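Local coordinates for protein PBP5 (Haemophilus influenzae, PDB 3A3J) that removes the terminal D-alanine from cell-wall peptide precursors, acting as a serine-type D-alanyl-D-alanine carboxypeptidase, at residues L37-T42 / V97-D102; L91-I96 / K175-N180; D102-L107 / T137-L142; H160-R163 / E168-I171; P185-L190 / M201-T206. One frame throughout, in Å; residues are numbered along the deposited sequence.

Interaction 1. Residues L37-T42 / V97-D102; sequences LTKMMT and VVSGND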
# COMPACT_ATOMS: atom_id res chain seq x y z
N LEU A 37 6.49 -8.47 -7.73
CA LEU A 37 5.81 -7.41 -6.88
C LEU A 37 6.27 -6.05 -7.43
O LEU A 37 5.58 -4.98 -7.28
CB LEU A 37 6.24 -7.53 -5.43
CG LEU A 37 6.02 -8.89 -4.76
CD1 LEU A 37 6.57 -8.89 -3.30
CD2 LEU A 37 4.58 -9.21 -4.82
N THR A 38 7.39 -6.08 -8.19
CA THR A 38 7.83 -4.85 -8.93
C THR A 38 6.70 -4.23 -9.71
O THR A 38 6.57 -2.96 -9.79
CB THR A 38 9.02 -5.15 -9.89
OG1 THR A 38 10.11 -5.68 -9.10
CG2 THR A 38 9.45 -3.83 -10.63
N LYS A 39 5.85 -5.09 -10.30
CA LYS A 39 4.68 -4.58 -11.10
C LYS A 39 3.67 -3.71 -10.35
O LYS A 39 2.84 -3.01 -10.97
CB LYS A 39 3.95 -5.73 -11.82
CG LYS A 39 4.90 -6.34 -12.88
CD LYS A 39 4.48 -7.72 -13.31
CE LYS A 39 5.37 -8.26 -14.48
NZ LYS A 39 6.46 -9.03 -13.88
N MET A 40 3.64 -3.86 -9.03
CA MET A 40 2.81 -2.94 -8.21
C MET A 40 3.27 -1.46 -8.38
O MET A 40 2.46 -0.61 -8.62
CB MET A 40 2.95 -3.35 -6.70
CG MET A 40 1.96 -4.50 -6.36
SD MET A 40 2.33 -5.21 -4.78
CE MET A 40 2.63 -3.87 -3.57
N MET A 41 4.57 -1.21 -8.28
CA MET A 41 5.11 0.16 -8.56
C MET A 41 4.83 0.59 -10.00
O MET A 41 4.29 1.68 -10.28
CB MET A 41 6.62 0.25 -8.24
CG MET A 41 7.18 1.76 -8.32
SD MET A 41 6.13 2.97 -7.44
CE MET A 41 6.95 2.83 -5.91
N THR A 42 5.11 -0.30 -10.94
CA THR A 42 4.74 0.00 -12.37
C THR A 42 3.30 0.42 -12.53
O THR A 42 2.98 1.40 -13.23
CB THR A 42 5.04 -1.22 -13.32
OG1 THR A 42 6.43 -1.56 -13.24
CG2 THR A 42 4.67 -0.86 -14.76
N VAL A 97 -3.55 -8.05 -13.67
CA VAL A 97 -4.11 -9.44 -13.52
C VAL A 97 -3.13 -10.56 -13.82
O VAL A 97 -3.03 -11.51 -13.03
CB VAL A 97 -5.41 -9.56 -14.31
CG1 VAL A 97 -6.14 -10.92 -14.04
CG2 VAL A 97 -6.29 -8.36 -13.94
N VAL A 98 -2.33 -10.46 -14.89
CA VAL A 98 -1.47 -11.59 -15.23
C VAL A 98 -0.01 -11.29 -15.28
O VAL A 98 0.73 -12.05 -15.87
CB VAL A 98 -1.90 -12.28 -16.61
CG1 VAL A 98 -3.36 -12.76 -16.51
CG2 VAL A 98 -1.79 -11.30 -17.73
N SER A 99 0.41 -10.16 -14.72
CA SER A 99 1.83 -9.83 -14.64
C SER A 99 2.50 -9.85 -16.03
O SER A 99 3.57 -10.46 -16.20
CB SER A 99 2.49 -10.88 -13.79
OG SER A 99 2.13 -10.59 -12.47
N GLY A 100 1.83 -9.29 -17.03
CA GLY A 100 2.39 -9.42 -18.42
C GLY A 100 3.70 -8.64 -18.58
O GLY A 100 3.68 -7.44 -18.46
N ASN A 101 4.81 -9.32 -18.81
CA ASN A 101 6.13 -8.62 -18.96
C ASN A 101 6.23 -7.70 -20.20
O ASN A 101 6.83 -6.58 -20.16
CB ASN A 101 7.29 -9.60 -18.87
CG ASN A 101 7.52 -10.04 -17.46
OD1 ASN A 101 7.13 -9.34 -16.53
ND2 ASN A 101 8.12 -11.19 -17.28
N ASP A 102 5.61 -8.20 -21.26
CA ASP A 102 5.54 -7.50 -22.52
C ASP A 102 4.65 -6.29 -22.30
O ASP A 102 4.99 -5.18 -22.74
CB ASP A 102 4.98 -8.43 -23.66
CG ASP A 102 3.70 -9.21 -23.26
OD1 ASP A 102 3.14 -9.02 -22.12
OD2 ASP A 102 3.26 -10.02 -24.11
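Lys39 reaches from helix 38-51 across to Ser99 and Asn101. Its side chain runs almost straight as far as CE, then bends sharply at the last torsion (chi4 93°). Lys39 CD packs on Ser99 CA at 3.6 Å, and Lys39 CE rests 3.3 Å from Ser99 O. The bend carries NZ to Asn101, whose side chain meets the lysine at about a right angle. Lys39 NZ lies 2.8 Å from Asn101 OD1, but this hydrogen bond is weak. Asn101 OD1 is also 2.9 Å from Lys39 CE, so it sits beside the CE-NZ bond and not ahead of it. NZ has firmer partners in Ser36 OG and His140 O. The other end of the Asn101 amide, ND2, is held by Ser75 OG. Ser99 takes left-handed backbone angles (phi 55°) just after helix 88-98. Its OG makes a weak hydrogen bond to Lys202 NZ. Ser36 and Lys39 form the SxxK motif, and Ser99 to Asn101 fit the SxN motif of penicillin-binding proteins. Ser36 is the likely acylated serine and Lys39 the likely proton acceptor. The weak amide bond adds to the grip of Ser36 OG and His140 O, consistent with a lysine nitrogen kept beside the nucleophile.

Interaction 2. Residues L91-I96 / K175-N180; sequences LNRGVI and KDFTFN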
# COMPACT_ATOMS: atom_id res chain seq x y z
N LEU A 91 -3.49 -3.03 -21.59
CA LEU A 91 -2.12 -3.24 -21.15
C LEU A 91 -2.01 -3.29 -19.61
O LEU A 91 -1.35 -4.08 -19.05
CB LEU A 91 -1.20 -2.17 -21.74
CG LEU A 91 -0.98 -2.18 -23.27
CD1 LEU A 91 -0.22 -0.92 -23.64
CD2 LEU A 91 -0.15 -3.42 -23.55
N ASN A 92 -2.62 -2.32 -18.99
CA ASN A 92 -2.63 -2.17 -17.54
C ASN A 92 -3.34 -3.38 -16.85
O ASN A 92 -2.78 -4.04 -15.96
CB ASN A 92 -3.37 -0.87 -17.23
CG ASN A 92 -3.07 -0.36 -15.83
OD1 ASN A 92 -3.93 0.23 -15.24
ND2 ASN A 92 -1.90 -0.69 -15.28
N ARG A 93 -4.51 -3.73 -17.38
CA ARG A 93 -5.18 -4.96 -16.93
C ARG A 93 -4.21 -6.11 -17.07
O ARG A 93 -4.03 -6.89 -16.12
CB ARG A 93 -6.53 -5.15 -17.68
CG ARG A 93 -7.36 -6.39 -17.34
CD ARG A 93 -8.86 -6.03 -17.00
NE ARG A 93 -9.27 -4.94 -17.80
CZ ARG A 93 -10.05 -3.96 -17.42
NH1 ARG A 93 -10.57 -3.90 -16.20
NH2 ARG A 93 -10.26 -3.02 -18.27
N GLY A 94 -3.46 -6.19 -18.17
CA GLY A 94 -2.56 -7.33 -18.31
C GLY A 94 -1.41 -7.34 -17.33
O GLY A 94 -0.93 -8.41 -16.91
N VAL A 95 -0.82 -6.16 -17.06
CA VAL A 95 0.19 -6.04 -15.99
C VAL A 95 -0.43 -6.44 -14.62
O VAL A 95 0.16 -7.18 -13.89
CB VAL A 95 0.64 -4.54 -15.84
CG1 VAL A 95 1.52 -4.38 -14.59
CG2 VAL A 95 1.33 -4.06 -17.15
N ILE A 96 -1.57 -5.85 -14.30
CA ILE A 96 -2.20 -6.06 -13.00
C ILE A 96 -2.71 -7.51 -12.77
O ILE A 96 -2.26 -8.15 -11.86
CB ILE A 96 -3.33 -5.13 -12.79
CG1 ILE A 96 -2.80 -3.70 -12.47
CG2 ILE A 96 -4.22 -5.69 -11.63
CD1 ILE A 96 -3.94 -2.67 -12.60
N LYS A 175 -10.35 -12.06 -11.59
CA LYS A 175 -9.87 -13.46 -11.42
C LYS A 175 -9.13 -14.05 -12.65
O LYS A 175 -8.32 -14.98 -12.52
CB LYS A 175 -11.05 -14.38 -11.01
CG LYS A 175 -11.49 -14.18 -9.47
CD LYS A 175 -12.19 -15.44 -8.92
CE LYS A 175 -13.42 -15.19 -8.08
NZ LYS A 175 -13.20 -14.17 -7.10
N ASP A 176 -9.40 -13.47 -13.81
CA ASP A 176 -8.72 -13.88 -15.08
C ASP A 176 -8.74 -12.74 -16.09
O ASP A 176 -9.39 -11.73 -15.86
CB ASP A 176 -9.35 -15.15 -15.69
CG ASP A 176 -10.84 -15.02 -15.89
OD1 ASP A 176 -11.28 -14.11 -16.59
OD2 ASP A 176 -11.62 -15.80 -15.29
N PHE A 177 -8.06 -12.91 -17.22
CA PHE A 177 -8.09 -11.83 -18.24
C PHE A 177 -7.88 -12.52 -19.56
O PHE A 177 -6.96 -13.31 -19.72
CB PHE A 177 -6.92 -10.83 -17.99
CG PHE A 177 -6.68 -9.79 -19.11
CD1 PHE A 177 -7.70 -8.99 -19.58
CD2 PHE A 177 -5.40 -9.55 -19.59
CE1 PHE A 177 -7.46 -8.04 -20.55
CE2 PHE A 177 -5.16 -8.54 -20.56
CZ PHE A 177 -6.17 -7.78 -20.99
N THR A 178 -8.68 -12.15 -20.52
CA THR A 178 -8.52 -12.76 -21.81
C THR A 178 -7.95 -11.73 -22.83
O THR A 178 -8.46 -10.67 -22.95
CB THR A 178 -9.92 -13.32 -22.24
OG1 THR A 178 -10.28 -14.35 -21.32
CG2 THR A 178 -9.91 -13.88 -23.68
N PHE A 179 -6.95 -12.09 -23.60
CA PHE A 179 -6.48 -11.16 -24.61
C PHE A 179 -5.83 -11.94 -25.72
O PHE A 179 -5.15 -12.96 -25.48
CB PHE A 179 -5.43 -10.16 -24.00
CG PHE A 179 -4.86 -9.19 -25.01
CD1 PHE A 179 -5.55 -8.06 -25.36
CD2 PHE A 179 -3.66 -9.50 -25.69
CE1 PHE A 179 -5.06 -7.18 -26.38
CE2 PHE A 179 -3.15 -8.60 -26.69
CZ PHE A 179 -3.88 -7.45 -27.02
N ASN A 180 -5.93 -11.42 -26.94
CA ASN A 180 -5.36 -12.16 -28.05
C ASN A 180 -5.77 -13.63 -27.96
O ASN A 180 -4.94 -14.53 -28.10
CB ASN A 180 -3.85 -12.05 -28.03
CG ASN A 180 -3.23 -12.36 -29.42
OD1 ASN A 180 -3.95 -12.39 -30.40
ND2 ASN A 180 -1.94 -12.65 -29.47
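Helix 88-98 passes strand 176-179 most closely at Gly94 and Phe177, whose CA atoms are 7.1 Å apart. Phe177 points from the strand to the helix and carries the contact. Its CG is anti to its own backbone N (chi1 170°), which swings the ring up against the helix surface. Arg93 lies over one face of this ring. Its CG makes a CH-pi contact, 3.7 Å from the centroid of the Phe177 ring and 23° off the normal. The methylene is displaced toward the rim, with CD1 of Phe177 its nearest ring atom. The two side chains cross at about a right angle. The arginine chain then bends away, and its guanidinium finds Glu174 in a salt bridge through NH1. Gly94 presents bare backbone to the ring. Its CA lies 3.6 Å from Phe177 CE2 and approaches obliquely, so the ring packs tightly on the helix here. Phe177 also touches Asp90 and Val97 of the same helix and Met78 of a loop. Strand 176-179 pairs with strand 182-185 in a two-stranded antiparallel sheet. On other sides, helix 88-98 packs through Val95 on helices 38-51 and 101-112. The contact thus lays the small sheet against the helical core.

Interaction 3. Residues D102-L107 / T137-L142; sequences DATVAL and TTPHGL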
# COMPACT_ATOMS: atom_id res chain seq x y z
N ASP A 102 5.61 -8.20 -21.26
CA ASP A 102 5.54 -7.50 -22.52
C ASP A 102 4.65 -6.29 -22.30
O ASP A 102 4.99 -5.18 -22.74
CB ASP A 102 4.98 -8.43 -23.66
CG ASP A 102 3.70 -9.21 -23.26
OD1 ASP A 102 3.14 -9.02 -22.12
OD2 ASP A 102 3.26 -10.02 -24.11
N ALA A 103 3.56 -6.46 -21.56
CA ALA A 103 2.69 -5.28 -21.26
C ALA A 103 3.40 -4.20 -20.47
O ALA A 103 3.06 -3.05 -20.66
CB ALA A 103 1.47 -5.68 -20.49
N THR A 104 4.34 -4.55 -19.59
CA THR A 104 4.94 -3.51 -18.81
C THR A 104 5.92 -2.63 -19.67
O THR A 104 6.06 -1.38 -19.48
CB THR A 104 5.69 -4.03 -17.62
OG1 THR A 104 6.79 -4.77 -18.08
CG2 THR A 104 4.86 -4.92 -16.76
N VAL A 105 6.66 -3.29 -20.56
CA VAL A 105 7.54 -2.60 -21.48
C VAL A 105 6.69 -1.71 -22.38
O VAL A 105 7.00 -0.51 -22.53
CB VAL A 105 8.35 -3.60 -22.29
CG1 VAL A 105 8.96 -2.91 -23.51
CG2 VAL A 105 9.45 -4.18 -21.37
N ALA A 106 5.60 -2.26 -22.94
CA ALA A 106 4.74 -1.43 -23.74
C ALA A 106 4.29 -0.17 -22.99
O ALA A 106 4.24 0.94 -23.59
CB ALA A 106 3.55 -2.16 -24.22
N LEU A 107 3.84 -0.34 -21.73
CA LEU A 107 3.41 0.85 -20.93
C LEU A 107 4.56 1.80 -20.58
O LEU A 107 4.42 2.99 -20.67
CB LEU A 107 2.67 0.46 -19.65
CG LEU A 107 1.26 -0.06 -19.92
CD1 LEU A 107 0.72 -0.94 -18.74
CD2 LEU A 107 0.32 1.04 -20.31
N THR A 137 15.18 -1.38 -11.07
CA THR A 137 15.96 -1.24 -12.30
C THR A 137 15.15 -1.60 -13.55
O THR A 137 15.66 -1.46 -14.62
CB THR A 137 17.19 -2.14 -12.29
OG1 THR A 137 16.75 -3.49 -12.09
CG2 THR A 137 18.27 -1.77 -11.18
N THR A 138 13.88 -2.04 -13.43
CA THR A 138 13.09 -2.58 -14.54
C THR A 138 11.67 -2.29 -14.24
O THR A 138 11.31 -2.07 -13.09
CB THR A 138 13.19 -4.14 -14.61
OG1 THR A 138 12.62 -4.73 -13.41
CG2 THR A 138 14.64 -4.64 -14.81
N PRO A 139 10.81 -2.33 -15.27
CA PRO A 139 9.39 -2.20 -14.94
C PRO A 139 8.70 -3.58 -14.64
O PRO A 139 7.52 -3.60 -14.22
CB PRO A 139 8.83 -1.56 -16.20
CG PRO A 139 9.70 -2.08 -17.32
CD PRO A 139 11.06 -2.41 -16.73
N HIS A 140 9.44 -4.69 -14.75
CA HIS A 140 8.82 -5.99 -14.59
C HIS A 140 9.34 -6.82 -13.44
O HIS A 140 8.66 -7.75 -13.06
CB HIS A 140 8.97 -6.80 -15.89
CG HIS A 140 10.33 -6.68 -16.54
ND1 HIS A 140 11.50 -7.10 -15.93
CD2 HIS A 140 10.70 -6.18 -17.75
CE1 HIS A 140 12.53 -6.88 -16.73
NE2 HIS A 140 12.07 -6.33 -17.85
N GLY A 141 10.57 -6.59 -12.97
CA GLY A 141 11.04 -7.29 -11.78
C GLY A 141 12.00 -8.45 -12.03
O GLY A 141 12.31 -9.22 -11.12
N LEU A 142 12.50 -8.58 -13.26
CA LEU A 142 13.44 -9.61 -13.60
C LEU A 142 14.61 -9.42 -12.67
O LEU A 142 15.07 -8.31 -12.47
CB LEU A 142 13.88 -9.43 -15.05
CG LEU A 142 15.20 -10.10 -15.45
CD1 LEU A 142 14.97 -11.63 -15.19
CD2 LEU A 142 15.83 -9.74 -16.97
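Thr138 OG1 is gripped by three groups, and the turn it holds sets Pro139 and His140 against Thr104. Thr138 OG1 accepts a hydrogen bond from Gly141 N at 2.8 Å, three residues on, which makes an ST motif. A longer approach from His140 N is weak. Gln147 OE1 is the third partner. Gly141 closes the turn with positive phi.

The His140 ring is held from two directions. His140 ND1 accepts from Leu142 N at 3.2 Å, and the donor lies almost exactly in the ring plane, which resists rotation. Thr138 CB and Pro139 CD cover one face, both offset toward the rim. His140 CG lies between its backbone N and carbonyl carbon (chi1 42°), which brings the ring back over its own turn. An edge of the ring faces the helix, where Val105 CG2 comes within 4.3 Å of His140 CD2.

Thr104 fills the gap between helix and loop. Thr104 OG1 lies 3.7 Å from His140 CB and 4.0 Å from Pro139 CG. These are van der Waals contacts, for the hydroxyl has its hydrogen bond within its own helix, with Asn101 O. Thr104 CG2 rests 3.9 Å from Pro139 O. That carbonyl is hydrogen-bonded to Thr42 OG1.

The loop follows helix 115-128, on which Pro139 packs through Val115 and Phe118. Thr104 also touches Val95 of helix 88-98 and Lys39 of helix 38-51. The loop thus lies between helices 101-112 and 38-51, bonded to Thr42 of the latter and close to active-site Lys39.

Interaction 4. Residues H160-R163 / E168-I171; sequences HIIR and EYKI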
# COMPACT_ATOMS: atom_id res chain seq x y z
N HIS A 160 -0.49 2.53 -0.80
CA HIS A 160 -0.61 3.73 -1.68
C HIS A 160 -1.44 3.43 -2.88
O HIS A 160 -2.21 4.26 -3.33
CB HIS A 160 0.77 4.19 -2.16
CG HIS A 160 1.42 5.18 -1.24
ND1 HIS A 160 0.94 6.46 -1.08
CD2 HIS A 160 2.46 5.06 -0.38
CE1 HIS A 160 1.70 7.12 -0.22
NE2 HIS A 160 2.62 6.28 0.26
N ILE A 161 -1.27 2.24 -3.47
CA ILE A 161 -2.23 1.87 -4.51
C ILE A 161 -3.67 1.86 -4.01
O ILE A 161 -4.59 2.39 -4.66
CB ILE A 161 -1.91 0.39 -5.08
CG1 ILE A 161 -0.50 0.35 -5.78
CG2 ILE A 161 -3.03 -0.06 -6.00
CD1 ILE A 161 0.18 -1.01 -5.75
N ILE A 162 -3.90 1.16 -2.91
CA ILE A 162 -5.27 1.12 -2.41
C ILE A 162 -5.77 2.53 -2.08
O ILE A 162 -6.88 2.92 -2.41
CB ILE A 162 -5.35 0.21 -1.13
CG1 ILE A 162 -4.99 -1.25 -1.57
CG2 ILE A 162 -6.76 0.35 -0.46
CD1 ILE A 162 -4.54 -2.16 -0.43
N ARG A 163 -4.92 3.28 -1.40
CA ARG A 163 -5.32 4.66 -0.96
C ARG A 163 -5.38 5.68 -2.15
O ARG A 163 -6.36 6.37 -2.35
CB ARG A 163 -4.33 5.16 0.12
CG ARG A 163 -4.68 6.60 0.66
CD ARG A 163 -3.84 6.87 1.93
NE ARG A 163 -4.46 6.16 3.01
CZ ARG A 163 -3.95 5.16 3.70
NH1 ARG A 163 -2.74 4.71 3.48
NH2 ARG A 163 -4.68 4.61 4.64
N GLU A 168 -8.19 1.98 -9.88
CA GLU A 168 -7.25 1.00 -10.39
C GLU A 168 -7.25 -0.26 -9.49
O GLU A 168 -7.25 -1.37 -10.00
CB GLU A 168 -5.84 1.62 -10.57
CG GLU A 168 -4.66 0.64 -11.00
CD GLU A 168 -3.69 1.24 -12.09
OE1 GLU A 168 -4.02 2.31 -12.61
OE2 GLU A 168 -2.61 0.67 -12.44
N TYR A 169 -7.29 -0.09 -8.15
CA TYR A 169 -7.13 -1.23 -7.23
C TYR A 169 -8.21 -2.33 -7.44
O TYR A 169 -7.97 -3.52 -7.18
CB TYR A 169 -7.12 -0.75 -5.77
CG TYR A 169 -7.01 -1.92 -4.84
CD1 TYR A 169 -5.83 -2.66 -4.82
CD2 TYR A 169 -8.09 -2.33 -4.03
CE1 TYR A 169 -5.72 -3.76 -4.02
CE2 TYR A 169 -7.97 -3.44 -3.17
CZ TYR A 169 -6.77 -4.14 -3.19
OH TYR A 169 -6.58 -5.26 -2.40
N LYS A 170 -9.38 -1.93 -7.93
CA LYS A 170 -10.45 -2.83 -8.21
C LYS A 170 -10.02 -3.89 -9.24
O LYS A 170 -10.54 -4.99 -9.23
CB LYS A 170 -11.65 -2.06 -8.74
CG LYS A 170 -12.35 -1.26 -7.65
CD LYS A 170 -13.54 -0.59 -8.26
CE LYS A 170 -14.09 0.43 -7.30
NZ LYS A 170 -15.12 1.17 -8.05
N ILE A 171 -9.07 -3.55 -10.08
CA ILE A 171 -8.68 -4.44 -11.13
C ILE A 171 -7.93 -5.63 -10.53
O ILE A 171 -7.92 -6.72 -11.09
CB ILE A 171 -7.81 -3.69 -12.21
CG1 ILE A 171 -8.65 -2.58 -12.86
CG2 ILE A 171 -7.27 -4.73 -13.30
CD1 ILE A 171 -7.81 -1.60 -13.82
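Ile162 and Tyr169 make the main contact, a CH-pi interaction. The two side chains lie alongside each other and point the same way. Ile162 CG1 stands 3.6 Å from the centroid of the Tyr169 ring, only 12° off the normal. The methylene is therefore centred on the ring and sits 3.5 Å above its plane. Ile162 CG1 is anti to its carbonyl carbon (chi1 -64°), and this places that branch over the ring. Ile162 CD1 continues toward the phenol end and lies 4.1 Å from Tyr169 CZ.

The second contact is plain apolar packing. Ile161 CG2 touches Tyr169 CD1 at 4.0 Å and Tyr169 CB at 4.2 Å. It comes in obliquely, and its side chain crosses the tyrosine at about a right angle. Ile162 covers the face, while Ile161 meets the CB-CD1 side of the same residue.

The polar bonds lie apart from these surfaces. Tyr169 OH is hydrogen-bonded to Asp199 OD1, which satisfies the buried hydroxyl and ties the far end of the ring. In the backbone, Ile171 N donates to Glu168 O at 2.8 Å.

Met201 of strand 197-206 packs on both Ile162 and Tyr169, and Ile162 also meets strand 224-232. Ile161 reaches Met40 of helix 38-51. The contact joins helix 151-164 to the short helix 166-169 that follows it. Its chemistry is that of a hydrophobic core: dispersion and CH-pi contacts hold the ring face, and one hydrogen bond serves the one polar atom of the ring.

Interaction 5. Residues P185-L190 / M201-T206; sequences PNRNGL and MKTGHT. With SO4 (sulfate ion), chain B.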
# COMPACT_ATOMS: atom_id res chain seq x y z
N PRO A 185 -5.34 -16.79 -15.70
CA PRO A 185 -5.95 -16.48 -14.38
C PRO A 185 -5.10 -15.47 -13.58
O PRO A 185 -3.89 -15.51 -13.66
CB PRO A 185 -5.94 -17.84 -13.63
CG PRO A 185 -4.74 -18.56 -14.18
CD PRO A 185 -4.57 -18.05 -15.71
N ASN A 186 -5.72 -14.62 -12.78
CA ASN A 186 -5.00 -14.07 -11.61
C ASN A 186 -4.32 -15.15 -10.76
O ASN A 186 -4.92 -16.16 -10.47
CB ASN A 186 -5.98 -13.25 -10.83
CG ASN A 186 -5.28 -12.31 -9.90
OD1 ASN A 186 -4.30 -12.67 -9.31
ND2 ASN A 186 -5.75 -11.11 -9.82
N ARG A 187 -3.05 -15.03 -10.43
CA ARG A 187 -2.41 -16.08 -9.66
C ARG A 187 -2.64 -15.98 -8.13
O ARG A 187 -2.11 -16.77 -7.38
CB ARG A 187 -0.92 -16.09 -9.94
CG ARG A 187 -0.56 -16.41 -11.48
CD ARG A 187 -1.10 -17.87 -11.83
NE ARG A 187 -0.98 -18.24 -13.24
CZ ARG A 187 -1.19 -19.48 -13.74
NH1 ARG A 187 -1.51 -20.52 -12.95
NH2 ARG A 187 -1.10 -19.66 -15.04
N ASN A 188 -3.34 -14.95 -7.66
CA ASN A 188 -3.56 -14.84 -6.19
C ASN A 188 -4.75 -15.78 -5.85
O ASN A 188 -5.93 -15.40 -6.05
CB ASN A 188 -3.85 -13.35 -5.81
CG ASN A 188 -4.25 -13.20 -4.38
OD1 ASN A 188 -4.27 -14.18 -3.61
ND2 ASN A 188 -4.59 -11.96 -3.99
N GLY A 189 -4.45 -17.04 -5.48
CA GLY A 189 -5.54 -18.02 -5.19
C GLY A 189 -6.54 -17.50 -4.14
O GLY A 189 -7.73 -17.86 -4.13
N LEU A 190 -6.09 -16.61 -3.26
CA LEU A 190 -6.97 -16.14 -2.14
C LEU A 190 -8.20 -15.43 -2.64
O LEU A 190 -9.17 -15.24 -1.92
CB LEU A 190 -6.18 -15.34 -1.09
CG LEU A 190 -5.09 -16.16 -0.41
CD1 LEU A 190 -4.32 -15.27 0.56
CD2 LEU A 190 -5.62 -17.39 0.37
N MET A 201 -3.25 -8.82 -3.52
CA MET A 201 -2.78 -7.80 -4.48
C MET A 201 -1.89 -8.36 -5.60
O MET A 201 -2.19 -8.17 -6.74
CB MET A 201 -2.00 -6.73 -3.67
CG MET A 201 -1.46 -5.59 -4.42
SD MET A 201 -1.25 -4.12 -3.33
CE MET A 201 -2.91 -3.71 -2.87
N LYS A 202 -0.80 -9.03 -5.26
CA LYS A 202 0.12 -9.36 -6.32
C LYS A 202 1.04 -10.47 -5.89
O LYS A 202 1.47 -10.48 -4.78
CB LYS A 202 0.97 -8.09 -6.60
CG LYS A 202 2.18 -8.26 -7.57
CD LYS A 202 1.79 -8.53 -8.99
CE LYS A 202 0.65 -7.75 -9.55
NZ LYS A 202 0.67 -8.12 -11.01
N THR A 203 1.39 -11.37 -6.82
CA THR A 203 2.23 -12.52 -6.53
C THR A 203 3.56 -12.42 -7.23
O THR A 203 3.69 -11.65 -8.17
CB THR A 203 1.56 -13.81 -7.10
OG1 THR A 203 1.25 -13.62 -8.50
CG2 THR A 203 0.23 -14.03 -6.42
N GLY A 204 4.53 -13.22 -6.80
CA GLY A 204 5.82 -13.22 -7.47
C GLY A 204 6.61 -14.43 -7.00
O GLY A 204 6.20 -15.13 -6.05
N HIS A 205 7.74 -14.67 -7.66
CA HIS A 205 8.65 -15.76 -7.29
C HIS A 205 10.03 -15.41 -7.81
O HIS A 205 10.19 -14.84 -8.90
CB HIS A 205 8.14 -17.13 -7.83
CG HIS A 205 7.94 -17.18 -9.32
ND1 HIS A 205 8.97 -17.45 -10.21
CD2 HIS A 205 6.83 -16.95 -10.08
CE1 HIS A 205 8.51 -17.35 -11.45
NE2 HIS A 205 7.21 -17.08 -11.40
N THR A 206 11.06 -15.77 -7.06
CA THR A 206 12.41 -15.59 -7.55
C THR A 206 13.21 -16.78 -7.09
O THR A 206 13.05 -17.22 -5.95
CB THR A 206 13.06 -14.32 -6.92
OG1 THR A 206 14.48 -14.39 -7.11
CG2 THR A 206 12.78 -14.27 -5.41
S SO4 B . 3.56 -16.06 -9.81
O1 SO4 B . 3.15 -14.68 -10.12
O2 SO4 B . 4.62 -16.23 -8.83
O3 SO4 B . 2.30 -16.62 -9.37
O4 SO4 B . 4.21 -16.72 -11.00
O HOH W 1 -3.52 -8.66 -9.35
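Arg187, which meets Thr203 through its CB, has a guanidinium with Pro185 CG centred over one face, 3.7 Å above the plane. This end leads away from the strand; Arg187 also touches a crystal neighbour. The sulfate lies near the edge of the His205 ring, but that approach is modelled too close and is doubtful. It is held more soundly by Thr203 OG1, which donates to sulfate O1 at 2.7 Å. Arg238 NH2 also binds the ion. The Thr203 hydroxyl sits between its backbone N and carbonyl carbon (chi1 53°), and Thr203 OG1 is 3.6 Å from Arg187 CB. Thr203 CG2 packs under the loop, 3.7 Å from Arg187 O and 3.9 Å from Asn188 CA. An Asx turn shapes the loop: Asn188 N donates to Asn186 OD1 at 3.0 Å. A water donates to Met201 O and accepts weakly from Asn186 ND2. Met201 and Lys202 form a classic beta bulge opposite Val214. Lys202, a likely substrate-binding residue, turns to the other side of the strand, where NZ bonds Ile96 O. Lys202-Thr203-Gly204 is the KTG motif of the penicillin-binding fold, and the sulfate, probably from the crystallisation liquor, may mark where a substrate carboxylate binds.

Interactions 1, 3 and 4 are buried, while interactions 2 and 5 are only partly so. Interactions 1, 3 and 5 surround the active-site cleft. Polar groups line them, but only interaction 1 has a direct hydrogen bond between its segments, and that is weak. Interactions 1 and 3 share Asp102 and helix 101-112. Interactions 1 and 2 share helix 88-98, one end of which leads into the SxN motif. Interactions 2 and 4 each rest on a CH-pi contact with an aromatic ring. The ring of interaction 4 lies deeper, near the chain's centre. Interaction 2 lies farther out, under a two-stranded sheet. Met201 links interaction 4 to the strand that carries the likely substrate-binding lysine of interaction 5.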